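Local coordinates for protein insensitive (Drosophila melanogaster, PDB 4IX7) that represses transcription of neural-development genes by binding palindromic CCAATTGG sites through its BEN domain, and acts as a corepressor for Suppressor of Hairless, at residues Thr12-Ala16 / Ser17-Asn21; Cys27-Ala30 / Thr31-Leu34; Leu34-Ile38 / Phe39-Thr43. One frame throughout, in Å; residues are numbered along the deposited sequence.

Overall arrangement
The three contacts are local ones, following each other along the chain from a strand-to-helix turn to the two helices beyond it. Interaction 1 is a surface contact about 11 Å at its nearest atom from the DNA; the hydrogen bonds between its segments are all backbone to backbone. Interaction 2 lies wholly within helix 27-38 and is mostly buried, and there a serine and an arginine reach out to the DNA backbone. Interaction 3, partly buried, shares Leu34 with it and turns helix 27-38 into helix 41-46, with an apolar Phe39 ring and, separately, an arginine sandwiched between Val36 and a guanine. Val14 and Val18 of interaction 1 pack on Thr37, tying the surface turn to that same helix.

Interaction 1: Thr12-Ala16 / Ser17-Asn21; sequences TCVPA and SVFEN
With CG anti to the backbone N (chi1 -164°), Phe19 brings ring atom CD1 against Val14 CG2, the methyl that also meets Phe19 CB and that the first torsion of Val14 sets between its backbone N and carbonyl carbon. Val14 CG2 lies 3.8 Å from Phe19 CB and equally near CD1, and the two side chains cross at about a right angle. Beside them Pro15 and Val18 run alongside each other and point the same way, Pro15 CD meeting Val18 CG2 at 4.0 Å. The backbone shows why these residues converge. Pro15 O receives Phe19 N at 3.0 Å in a nearly straight bond (N-H...O angle 171°) that lies in the carbonyl plane, while Val18 N makes a second, weak bond to the same oxygen. One residue on, Glu20 N bonds to Ala16 O at 2.9 Å, and the glutamate side chain, extended beyond CG, runs alongside that carbonyl, its CG 3.4 Å from Ala16 O. Pro15 therefore stands at the N-cap of the short helix 16-19 and is also the last residue of strand 13-15, so the chain passes from strand to helix without an intervening loop. That strand forms a two-stranded antiparallel sheet with strand 4-6 in the BEN domain, Val14 pairing with Val5 through the backbone. Phe19 touches Val5 and Ile7 and meets the ring of Trp24, whereas Val14 and Val18 rest on Thr37 of helix 27-38.

Interaction 2: Cys27-Ala30 / Thr31-Leu34; sequences CSLA and TRKL. With nucleotides of chain B.
Ser28 and Arg32, one helical turn apart, close on a single phosphate oxygen, OP2 of DC4 of chain B. Ser28 OG donates to DC4 OP2 at 2.7 Å and, in the conformer described here, Arg32 NE donates to the same DC4 OP2 at 3.0 Å, the latter bond bent to 136°. The serine hydroxyl lies at the edge of the guanidinium, near its plane, while C2' of DT3 of chain B sits 3.4 Å above one face, toward the rim. Arg32 NH2 adds a weak bond to DT3 OP2, and the methyl CD2 of Leu29 comes within 3.5 Å of DT3 O3'. The arginine reaches this far because its chain is extended from CG to NE, and its CG passes 3.2 Å from Ser28 O. Behind the first shell, Arg32 N bonds to Ser28 O at 2.9 Å, an ordinary helical bond that fixes the spacing of the two donors; Lys33 N and Leu34 N continue the pattern to Leu29 O and Ala30 O. On another side of the helix, Cys27 O is gripped twice by Thr31, through its backbone N and through OG1, which donates at 2.9 Å from 40° above the carbonyl plane. Thr31 and Cys27 also touch Val80 of helix 70-84, placing that side of helix 27-38 within the BEN domain interior. Asp101 of helix 88-112 forms a salt bridge with Arg32 NH1. The hydrogen bonds of Ser28 and Arg32 to the DNA all go to phosphate oxygens, so the contact holds chiefly the sugar-phosphate backbone, and Asp101 probably helps to keep the arginine's charge in position beside it.

Interaction 3: Leu34-Ile38 / Phe39-Thr43; sequences LLVTI and FDRET. With nucleotides of chain B.
The Arg41 guanidinium is sandwiched: the methyl CG1 of Val36 sits over the centre of one face, 3.5 Å above its plane, and C8 of DG1 of chain B lies over the opposite face, toward the rim. At its edge and in plane is a water, which accepts a weak bond from Arg41 NE and donates to both Val36 O (2.9 Å) and Phe39 O. The ring of Phe39 carries Ile38 CG2 over one face, a CH-pi contact with that methyl 3.9 Å from the ring centroid and 16° off the normal, and has Leu35 O at its edge. Leu35 CD2 approaches ring atom CD2 of Phe39 to 3.9 Å. The Arg41 chain bends at chi2 (-56°), which turns the guanidinium back over Val36 while Arg41 CG stays 3.5 Å from C6 of the DG1 base. Its NH1 forms salt bridges with Glu102 and with a DNA phosphate, so an alanine here would probably leave Glu102 and that phosphate without this cationic partner and Val36 without its flat cover. Phe39 N still bonds to Leu35 O at 2.9 Å, although Phe39 is the first residue to leave helical geometry. Asp40 then caps the next helix: its OD1 accepts from Thr43 N at 2.8 Å and also from Thr43 OG1, the hydroxyl coming from above the carboxylate plane. This two-residue link joins helix 27-38 to helix 41-46. Leu35 and Ile38 press on Ile76 of helix 70-84, Val36 and Arg41 touch Lys98 of helix 88-112, and Ile38 meets Val14 of strand 13-15.

Interaction 1: Thr12-Ala16 / Ser17-Asn21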
ATOM      1  N   THR C  12      25.821  -4.249   3.863  1.00 18.12           N
ATOM      2  CA  THR C  12      25.043  -5.418   4.244  1.00 15.15           C
ATOM      3  C   THR C  12      25.270  -6.450   3.148  1.00 15.05           C
ATOM      4  O   THR C  12      25.178  -6.125   1.959  1.00 18.14           O
ATOM      5  CB  THR C  12      23.547  -5.086   4.323  1.00 17.91           C
ATOM      6  OG1 THR C  12      23.357  -3.983   5.221  1.00 18.71           O
ATOM      7  CG2 THR C  12      22.754  -6.292   4.821  1.00 18.98           C
ATOM      8  N   CYS C  13      25.585  -7.679   3.543  1.00 18.27           N
ATOM      9  CA  CYS C  13      25.929  -8.719   2.575  1.00 18.65           C
ATOM     10  C   CYS C  13      25.027  -9.943   2.628  1.00 20.34           C
ATOM     11  O   CYS C  13      24.427 -10.255   3.663  1.00 20.93           O
ATOM     12  CB  CYS C  13      27.377  -9.172   2.776  1.00 21.27           C
ATOM     13  SG  CYS C  13      28.601  -7.872   2.484  1.00 24.66           S
ATOM     14  N   VAL C  14      24.946 -10.622   1.487  1.00 19.09           N
ATOM     15  CA  VAL C  14      24.307 -11.925   1.374  1.00 18.46           C
ATOM     16  C   VAL C  14      25.238 -12.797   0.539  1.00 19.66           C
ATOM     17  O   VAL C  14      26.052 -12.268  -0.221  1.00 21.62           O
ATOM     18  CB  VAL C  14      22.924 -11.822   0.675  1.00 18.97           C
ATOM     19  CG1 VAL C  14      21.986 -10.918   1.469  1.00 19.60           C
ATOM     20  CG2 VAL C  14      23.073 -11.306  -0.757  1.00 18.03           C
ATOM     21  N   PRO C  15      25.139 -14.130   0.677  1.00 18.28           N
ATOM     22  CA  PRO C  15      26.005 -14.961  -0.165  1.00 16.70           C
ATOM     23  C   PRO C  15      25.696 -14.757  -1.644  1.00 20.97           C
ATOM     24  O   PRO C  15      24.547 -14.461  -1.999  1.00 19.89           O
ATOM     25  CB  PRO C  15      25.641 -16.386   0.255  1.00 19.17           C
ATOM     26  CG  PRO C  15      25.061 -16.243   1.629  1.00 19.11           C
ATOM     27  CD  PRO C  15      24.320 -14.938   1.595  1.00 20.49           C
ATOM     28  N   ALA C  16      26.712 -14.893  -2.496  1.00 19.76           N
ATOM     29  CA  ALA C  16      26.501 -14.794  -3.937  1.00 21.46           C
ATOM     30  C   ALA C  16      25.448 -15.787  -4.413  1.00 19.88           C
ATOM     31  O   ALA C  16      24.658 -15.472  -5.306  1.00 21.37           O
ATOM     32  CB  ALA C  16      27.804 -15.003  -4.688  1.00 24.18           C
ATOM     33  N   SER C  17      25.439 -16.975  -3.820  1.00 21.66           N
ATOM     34  CA  SER C  17      24.481 -18.011  -4.202  1.00 21.18           C
ATOM     35  C   SER C  17      23.047 -17.505  -4.042  1.00 19.68           C
ATOM     36  O   SER C  17      22.171 -17.831  -4.844  1.00 25.76           O
ATOM     37  CB  SER C  17      24.710 -19.298  -3.404  1.00 22.80           C
ATOM     38  OG  SER C  17      24.522 -19.103  -2.013  1.00 25.69           O
ATOM     39  N   VAL C  18      22.820 -16.685  -3.020  1.00 17.60           N
ATOM     40  CA  VAL C  18      21.503 -16.112  -2.800  1.00 19.19           C
ATOM     41  C   VAL C  18      21.262 -14.939  -3.749  1.00 18.53           C
ATOM     42  O   VAL C  18      20.242 -14.886  -4.441  1.00 19.71           O
ATOM     43  CB  VAL C  18      21.320 -15.663  -1.327  1.00 18.34           C
ATOM     44  CG1 VAL C  18      19.994 -14.944  -1.151  1.00 20.47           C
ATOM     45  CG2 VAL C  18      21.398 -16.863  -0.400  1.00 21.09           C
ATOM     46  N   PHE C  19      22.216 -14.011  -3.803  1.00 17.77           N
ATOM     47  CA  PHE C  19      22.064 -12.799  -4.602  1.00 20.38           C
ATOM     48  C   PHE C  19      21.801 -13.108  -6.073  1.00 17.37           C
ATOM     49  O   PHE C  19      20.924 -12.510  -6.698  1.00 21.11           O
ATOM     50  CB  PHE C  19      23.316 -11.922  -4.466  1.00 19.21           C
ATOM     51  CG  PHE C  19      23.121 -10.506  -4.929  1.00 22.58           C
ATOM     52  CD1 PHE C  19      22.488  -9.579  -4.116  1.00 21.48           C
ATOM     53  CD2 PHE C  19      23.574 -10.097  -6.177  1.00 24.70           C
ATOM     54  CE1 PHE C  19      22.307  -8.270  -4.536  1.00 22.75           C
ATOM     55  CE2 PHE C  19      23.396  -8.780  -6.601  1.00 27.38           C
ATOM     56  CZ  PHE C  19      22.762  -7.874  -5.778  1.00 25.81           C
ATOM     57  N   GLU C  20      22.561 -14.045  -6.622  1.00 21.64           N
ATOM     58  CA  GLU C  20      22.450 -14.369  -8.042  1.00 19.93           C
ATOM     59  C   GLU C  20      21.187 -15.150  -8.396  1.00 19.60           C
ATOM     60  O   GLU C  20      20.823 -15.223  -9.563  1.00 21.52           O
ATOM     61  CB  GLU C  20      23.683 -15.147  -8.501  1.00 23.46           C
ATOM     62  CG  GLU C  20      24.959 -14.323  -8.443  1.00 24.90           C
ATOM     63  CD  GLU C  20      26.204 -15.163  -8.596  1.00 36.49           C
ATOM     64  OE1 GLU C  20      26.088 -16.410  -8.600  1.00 43.86           O
ATOM     65  OE2 GLU C  20      27.301 -14.578  -8.711  1.00 46.98           O
ATOM     66  N   ASN C  21      20.509 -15.703  -7.395  1.00 19.30           N
ATOM     67  CA  ASN C  21      19.331 -16.530  -7.654  1.00 17.84           C
ATOM     68  C   ASN C  21      18.016 -15.801  -7.359  1.00 21.51           C
ATOM     69  O   ASN C  21      16.933 -16.376  -7.461  1.00 23.65           O
ATOM     70  CB  ASN C  21      19.411 -17.828  -6.855  1.00 19.76           C
ATOM     71  CG  ASN C  21      18.376 -18.846  -7.292  1.00 34.97           C
ATOM     72  OD1 ASN C  21      18.108 -19.010  -8.490  1.00 28.79           O
ATOM     73  ND2 ASN C  21      17.767 -19.521  -6.320  1.00 31.02           N
TER

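Interaction 2: Cys27-Ala30 / Thr31-Leu34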
ATOM      1  N   CYS C  27       9.381  -7.564  -7.370  1.00 20.27           N
ATOM      2  CA  CYS C  27       9.902  -6.743  -6.272  1.00 19.87           C
ATOM      3  C   CYS C  27       9.683  -7.371  -4.914  1.00 20.34           C
ATOM      4  O   CYS C  27      10.610  -7.478  -4.108  1.00 17.54           O
ATOM      5  CB  CYS C  27       9.260  -5.348  -6.309  1.00 25.05           C
ATOM      6  SG  CYS C  27       9.610  -4.283  -4.865  1.00 27.12           S
ATOM      7  N   SER C  28       8.451  -7.798  -4.663  1.00 16.75           N
ATOM      8  CA  SER C  28       8.096  -8.300  -3.350  1.00 14.00           C
ATOM      9  C   SER C  28       8.846  -9.577  -2.983  1.00 15.06           C
ATOM     10  O   SER C  28       9.300  -9.737  -1.849  1.00 15.36           O
ATOM     11  CB  SER C  28       6.590  -8.506  -3.249  1.00 18.82           C
ATOM     12  OG  SER C  28       6.240  -8.774  -1.908  1.00 20.95           O
ATOM     13  N   LEU C  29       8.992 -10.478  -3.945  1.00 15.44           N
ATOM     14  CA  LEU C  29       9.670 -11.734  -3.669  1.00 14.24           C
ATOM     15  C   LEU C  29      11.165 -11.492  -3.463  1.00 14.60           C
ATOM     16  O   LEU C  29      11.782 -12.130  -2.617  1.00 15.96           O
ATOM     17  CB  LEU C  29       9.423 -12.731  -4.794  1.00 14.05           C
ATOM     18  CG  LEU C  29       7.970 -13.184  -4.943  1.00 16.86           C
ATOM     19  CD1 LEU C  29       7.858 -14.144  -6.125  1.00 16.93           C
ATOM     20  CD2 LEU C  29       7.482 -13.844  -3.664  1.00 17.08           C
ATOM     21  N   ALA C  30      11.736 -10.565  -4.225  1.00 14.18           N
ATOM     22  CA  ALA C  30      13.152 -10.235  -4.062  1.00 14.55           C
ATOM     23  C   ALA C  30      13.402  -9.689  -2.656  1.00 15.29           C
ATOM     24  O   ALA C  30      14.364 -10.072  -1.980  1.00 16.21           O
ATOM     25  CB  ALA C  30      13.590  -9.228  -5.117  1.00 17.67           C
ATOM     26  N   THR C  31      12.504  -8.811  -2.222  1.00 13.27           N
ATOM     27  CA  THR C  31      12.586  -8.190  -0.906  1.00 15.00           C
ATOM     28  C   THR C  31      12.476  -9.247   0.192  1.00 14.87           C
ATOM     29  O   THR C  31      13.269  -9.269   1.135  1.00 13.60           O
ATOM     30  CB  THR C  31      11.493  -7.123  -0.761  1.00 14.23           C
ATOM     31  OG1 THR C  31      11.681  -6.145  -1.787  1.00 14.18           O
ATOM     32  CG2 THR C  31      11.581  -6.422   0.589  1.00 15.72           C
ATOM     33  N   ARG C  32      11.509 -10.149   0.060  1.00 12.10           N
ATOM     34  CA  ARG C  32      11.329 -11.209   1.048  0.58 13.93           C
ATOM     35  C   ARG C  32      12.577 -12.070   1.171  1.00 13.36           C
ATOM     36  O   ARG C  32      12.999 -12.413   2.276  1.00 14.61           O
ATOM     37  CB  ARG C  32      10.118 -12.085   0.699  0.58 14.48           C
ATOM     38  CG  ARG C  32       8.782 -11.383   0.861  0.58 16.13           C
ATOM     39  CD  ARG C  32       7.629 -12.248   0.358  0.58 16.27           C
ATOM     40  NE  ARG C  32       6.355 -11.590   0.617  0.58 15.82           N
ATOM     41  CZ  ARG C  32       5.634 -11.765   1.719  0.58 16.51           C
ATOM     42  NH1 ARG C  32       4.493 -11.105   1.877  0.58 13.92           N
ATOM     43  NH2 ARG C  32       6.046 -12.604   2.661  0.58 18.10           N
ATOM     44  N   LYS C  33      13.177 -12.421   0.034  1.00 13.29           N
ATOM     45  CA  LYS C  33      14.357 -13.279   0.076  1.00 16.99           C
ATOM     46  C   LYS C  33      15.513 -12.595   0.787  1.00 14.10           C
ATOM     47  O   LYS C  33      16.195 -13.210   1.609  1.00 15.91           O
ATOM     48  CB  LYS C  33      14.785 -13.722  -1.325  1.00 17.48           C
ATOM     49  CG  LYS C  33      15.965 -14.692  -1.327  1.00 20.82           C
ATOM     50  CD  LYS C  33      15.673 -15.931  -0.480  1.00 20.52           C
ATOM     51  CE  LYS C  33      16.654 -17.060  -0.790  1.00 32.64           C
ATOM     52  NZ  LYS C  33      16.404 -18.293   0.016  1.00 43.84           N
ATOM     53  N   LEU C  34      15.732 -11.321   0.479  1.00 14.13           N
ATOM     54  CA  LEU C  34      16.802 -10.590   1.151  1.00 13.51           C
ATOM     55  C   LEU C  34      16.519 -10.531   2.647  1.00 13.53           C
ATOM     56  O   LEU C  34      17.422 -10.734   3.458  1.00 13.79           O
ATOM     57  CB  LEU C  34      16.954  -9.180   0.567  1.00 13.73           C
ATOM     58  CG  LEU C  34      17.483  -9.110  -0.871  1.00 14.26           C
ATOM     59  CD1 LEU C  34      17.344  -7.702  -1.430  1.00 18.58           C
ATOM     60  CD2 LEU C  34      18.940  -9.550  -0.902  1.00 17.35           C
TER
ATOM     61  P    DC B   4       4.216 -11.762  -3.076  1.00 17.92           P
ATOM     62  OP1  DC B   4       4.573 -11.583  -4.504  1.00 20.27           O
ATOM     63  OP2  DC B   4       5.047 -11.158  -2.010  1.00 19.68           O
ATOM     64  O5'  DC B   4       2.742 -11.228  -2.823  1.00 16.74           O
ATOM     65  C5'  DC B   4       1.702 -11.730  -3.650  1.00 16.97           C
ATOM     66  C4'  DC B   4       0.379 -11.258  -3.094  1.00 17.87           C
ATOM     67  O4'  DC B   4       0.189 -11.806  -1.773  1.00 17.12           O
ATOM     68  C3'  DC B   4       0.288  -9.749  -2.883  1.00 18.19           C
ATOM     69  O3'  DC B   4      -0.511  -9.271  -3.952  1.00 17.93           O
ATOM     70  C2'  DC B   4      -0.382  -9.571  -1.518  1.00 18.45           C
ATOM     71  C1'  DC B   4      -0.767 -10.987  -1.133  1.00 17.10           C
ATOM     72  N1   DC B   4      -0.651 -11.290   0.318  1.00 15.06           N
ATOM     73  C2   DC B   4      -1.801 -11.599   1.051  1.00 14.03           C
ATOM     74  O2   DC B   4      -2.886 -11.608   0.463  1.00 15.61           O
ATOM     75  N3   DC B   4      -1.690 -11.870   2.370  1.00 12.62           N
ATOM     76  C4   DC B   4      -0.488 -11.843   2.965  1.00 13.62           C
ATOM     77  N4   DC B   4      -0.420 -12.121   4.279  1.00 14.96           N
ATOM     78  C5   DC B   4       0.697 -11.510   2.235  1.00 15.56           C
ATOM     79  C6   DC B   4       0.572 -11.244   0.928  1.00 14.29           C
ATOM     80  P    DT B   3       7.062 -16.406   0.820  1.00 23.99           P
ATOM     81  OP1  DT B   3       8.105 -16.599  -0.214  1.00 27.93           O
ATOM     82  OP2  DT B   3       7.332 -15.687   2.072  1.00 21.35           O
ATOM     83  O5'  DT B   3       5.823 -15.661   0.123  1.00 19.30           O
ATOM     84  C5'  DT B   3       5.397 -16.147  -1.121  1.00 19.08           C
ATOM     85  C4'  DT B   3       4.170 -15.368  -1.538  1.00 16.01           C
ATOM     86  O4'  DT B   3       3.087 -15.706  -0.638  1.00 16.43           O
ATOM     87  C3'  DT B   3       4.319 -13.851  -1.470  1.00 17.54           C
ATOM     88  O3'  DT B   3       4.093 -13.332  -2.787  1.00 16.53           O
ATOM     89  C2'  DT B   3       3.271 -13.420  -0.446  1.00 14.54           C
ATOM     90  C1'  DT B   3       2.269 -14.555  -0.498  1.00 14.38           C
ATOM     91  N1   DT B   3       1.464 -14.755   0.728  1.00 14.60           N
ATOM     92  C2   DT B   3       0.091 -14.892   0.602  1.00 15.34           C
ATOM     93  O2   DT B   3      -0.494 -14.827  -0.472  1.00 17.43           O
ATOM     94  N3   DT B   3      -0.570 -15.093   1.788  1.00 14.82           N
ATOM     95  C4   DT B   3      -0.008 -15.208   3.043  1.00 13.96           C
ATOM     96  O4   DT B   3      -0.695 -15.395   4.043  1.00 15.33           O
ATOM     97  C5   DT B   3       1.425 -15.070   3.098  1.00 14.66           C
ATOM     98  C7   DT B   3       2.143 -15.163   4.412  1.00 17.82           C
ATOM     99  C6   DT B   3       2.088 -14.870   1.955  1.00 13.74           C
TER

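Interaction 3: Leu34-Ile38 / Phe39-Thr43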
ATOM      1  N   LEU C  34      15.732 -11.321   0.479  1.00 14.13           N
ATOM      2  CA  LEU C  34      16.802 -10.590   1.151  1.00 13.51           C
ATOM      3  C   LEU C  34      16.519 -10.531   2.647  1.00 13.53           C
ATOM      4  O   LEU C  34      17.422 -10.734   3.458  1.00 13.79           O
ATOM      5  CB  LEU C  34      16.954  -9.180   0.567  1.00 13.73           C
ATOM      6  CG  LEU C  34      17.483  -9.110  -0.871  1.00 14.26           C
ATOM      7  CD1 LEU C  34      17.344  -7.702  -1.430  1.00 18.58           C
ATOM      8  CD2 LEU C  34      18.940  -9.550  -0.902  1.00 17.35           C
ATOM      9  N   LEU C  35      15.274 -10.248   3.019  1.00 12.59           N
ATOM     10  CA  LEU C  35      14.923 -10.154   4.436  1.00 13.37           C
ATOM     11  C   LEU C  35      15.221 -11.418   5.231  1.00 13.65           C
ATOM     12  O   LEU C  35      15.775 -11.337   6.324  1.00 13.12           O
ATOM     13  CB  LEU C  35      13.451  -9.785   4.611  1.00 13.29           C
ATOM     14  CG  LEU C  35      13.074  -8.332   4.324  1.00 13.27           C
ATOM     15  CD1 LEU C  35      11.560  -8.228   4.281  1.00 12.86           C
ATOM     16  CD2 LEU C  35      13.656  -7.346   5.348  1.00 13.68           C
ATOM     17  N   VAL C  36      14.856 -12.584   4.704  1.00 13.88           N
ATOM     18  CA  VAL C  36      15.074 -13.817   5.456  1.00 13.99           C
ATOM     19  C   VAL C  36      16.523 -14.273   5.410  1.00 14.22           C
ATOM     20  O   VAL C  36      16.910 -15.190   6.136  1.00 17.43           O
ATOM     21  CB  VAL C  36      14.137 -14.956   5.008  1.00 15.00           C
ATOM     22  CG1 VAL C  36      12.686 -14.544   5.254  1.00 15.53           C
ATOM     23  CG2 VAL C  36      14.395 -15.335   3.543  1.00 15.44           C
ATOM     24  N   THR C  37      17.317 -13.641   4.549  1.00 14.71           N
ATOM     25  CA  THR C  37      18.751 -13.913   4.501  1.00 13.13           C
ATOM     26  C   THR C  37      19.500 -13.048   5.514  1.00 13.59           C
ATOM     27  O   THR C  37      20.467 -13.495   6.141  1.00 18.01           O
ATOM     28  CB  THR C  37      19.317 -13.677   3.079  1.00 17.08           C
ATOM     29  OG1 THR C  37      18.599 -14.493   2.143  1.00 17.72           O
ATOM     30  CG2 THR C  37      20.796 -14.069   3.018  1.00 16.93           C
ATOM     31  N   ILE C  38      19.011 -11.829   5.711  1.00 13.51           N
ATOM     32  CA  ILE C  38      19.712 -10.809   6.489  1.00 13.44           C
ATOM     33  C   ILE C  38      19.259 -10.785   7.954  1.00 17.45           C
ATOM     34  O   ILE C  38      20.056 -10.493   8.858  1.00 18.88           O
ATOM     35  CB  ILE C  38      19.518  -9.426   5.829  1.00 15.30           C
ATOM     36  CG1 ILE C  38      20.304  -9.366   4.515  1.00 14.36           C
ATOM     37  CG2 ILE C  38      19.913  -8.290   6.760  1.00 16.88           C
ATOM     38  CD1 ILE C  38      19.809  -8.284   3.573  1.00 14.75           C
ATOM     39  N   PHE C  39      17.993 -11.123   8.185  1.00 14.51           N
ATOM     40  CA  PHE C  39      17.399 -11.117   9.525  1.00 15.54           C
ATOM     41  C   PHE C  39      16.871 -12.498   9.875  1.00 17.11           C
ATOM     42  O   PHE C  39      16.339 -13.190   9.006  1.00 17.12           O
ATOM     43  CB  PHE C  39      16.206 -10.153   9.571  1.00 13.58           C
ATOM     44  CG  PHE C  39      16.552  -8.714   9.305  1.00 13.92           C
ATOM     45  CD1 PHE C  39      17.147  -7.937  10.288  1.00 15.65           C
ATOM     46  CD2 PHE C  39      16.248  -8.130   8.086  1.00 16.62           C
ATOM     47  CE1 PHE C  39      17.455  -6.595  10.049  1.00 16.53           C
ATOM     48  CE2 PHE C  39      16.545  -6.784   7.841  1.00 14.13           C
ATOM     49  CZ  PHE C  39      17.149  -6.020   8.823  1.00 17.40           C
ATOM     50  N   ASP C  40      16.990 -12.909  11.138  1.00 18.51           N
ATOM     51  CA  ASP C  40      16.309 -14.139  11.533  1.00 16.37           C
ATOM     52  C   ASP C  40      14.793 -13.911  11.623  1.00 17.08           C
ATOM     53  O   ASP C  40      14.331 -12.765  11.717  1.00 16.73           O
ATOM     54  CB  ASP C  40      16.902 -14.769  12.804  1.00 22.94           C
ATOM     55  CG  ASP C  40      16.881 -13.848  14.005  1.00 26.81           C
ATOM     56  OD1 ASP C  40      15.868 -13.164  14.238  1.00 32.88           O
ATOM     57  OD2 ASP C  40      17.889 -13.843  14.755  1.00 35.74           O
ATOM     58  N   ARG C  41      14.018 -14.990  11.556  1.00 18.99           N
ATOM     59  CA  ARG C  41      12.562 -14.858  11.507  1.00 19.25           C
ATOM     60  C   ARG C  41      12.028 -14.203  12.771  1.00 16.17           C
ATOM     61  O   ARG C  41      11.055 -13.452  12.717  1.00 18.41           O
ATOM     62  CB  ARG C  41      11.865 -16.210  11.297  1.00 17.63           C
ATOM     63  CG  ARG C  41      12.329 -16.990  10.094  1.00 22.72           C
ATOM     64  CD  ARG C  41      12.202 -16.222   8.794  1.00 18.86           C
ATOM     65  NE  ARG C  41      12.696 -17.062   7.702  1.00 23.83           N
ATOM     66  CZ  ARG C  41      11.926 -17.697   6.826  1.00 21.67           C
ATOM     67  NH1 ARG C  41      10.605 -17.560   6.861  1.00 22.90           N
ATOM     68  NH2 ARG C  41      12.488 -18.443   5.886  1.00 22.00           N
ATOM     69  N   GLU C  42      12.663 -14.484  13.906  1.00 17.77           N
ATOM     70  CA  GLU C  42      12.213 -13.903  15.172  1.00 21.35           C
ATOM     71  C   GLU C  42      12.323 -12.379  15.156  1.00 18.87           C
ATOM     72  O   GLU C  42      11.435 -11.687  15.647  1.00 18.74           O
ATOM     73  CB  GLU C  42      12.978 -14.485  16.361  1.00 22.06           C
ATOM     74  CG  GLU C  42      12.371 -14.147  17.726  1.00 23.07           C
ATOM     75  CD  GLU C  42      12.992 -12.921  18.389  1.00 44.10           C
ATOM     76  OE1 GLU C  42      12.468 -12.487  19.442  1.00 51.33           O
ATOM     77  OE2 GLU C  42      14.000 -12.389  17.870  1.00 48.16           O
ATOM     78  N   THR C  43      13.410 -11.865  14.589  1.00 16.45           N
ATOM     79  CA  THR C  43      13.578 -10.422  14.436  1.00 14.85           C
ATOM     80  C   THR C  43      12.475  -9.826  13.554  1.00 13.80           C
ATOM     81  O   THR C  43      11.880  -8.799  13.897  1.00 15.08           O
ATOM     82  CB  THR C  43      14.962 -10.092  13.839  1.00 18.86           C
ATOM     83  OG1 THR C  43      15.987 -10.574  14.719  1.00 21.08           O
ATOM     84  CG2 THR C  43      15.122  -8.606  13.672  1.00 14.96           C
TER
ATOM     85  O5'  DG B   1      12.141 -23.357   5.461  1.00 33.21           O
ATOM     86  C5'  DG B   1      10.838 -23.926   5.477  1.00 25.33           C
ATOM     87  C4'  DG B   1       9.947 -23.182   6.452  1.00 19.22           C
ATOM     88  O4'  DG B   1      10.493 -23.195   7.789  1.00 19.82           O
ATOM     89  C3'  DG B   1       9.835 -21.695   6.177  1.00 19.13           C
ATOM     90  O3'  DG B   1       8.850 -21.570   5.193  1.00 22.71           O
ATOM     91  C2'  DG B   1       9.346 -21.143   7.502  1.00 21.52           C
ATOM     92  C1'  DG B   1      10.114 -22.014   8.484  1.00 20.53           C
ATOM     93  N9   DG B   1      11.342 -21.447   9.032  1.00 20.81           N
ATOM     94  C8   DG B   1      12.552 -21.403   8.390  1.00 24.33           C
ATOM     95  N7   DG B   1      13.495 -20.870   9.113  1.00 22.59           N
ATOM     96  C5   DG B   1      12.880 -20.561  10.310  1.00 20.65           C
ATOM     97  C6   DG B   1      13.424 -19.963  11.473  1.00 25.76           C
ATOM     98  O6   DG B   1      14.586 -19.586  11.656  1.00 30.20           O
ATOM     99  N1   DG B   1      12.475 -19.815  12.475  1.00 23.29           N
ATOM    100  C2   DG B   1      11.164 -20.203  12.358  1.00 24.10           C
ATOM    101  N2   DG B   1      10.405 -19.972  13.438  1.00 29.75           N
ATOM    102  N3   DG B   1      10.634 -20.764  11.271  1.00 24.02           N
ATOM    103  C4   DG B   1      11.550 -20.910  10.284  1.00 18.58           C
TER
HETATM  104  O   HOH W   1      15.484 -15.831   8.523  1.00 23.33           O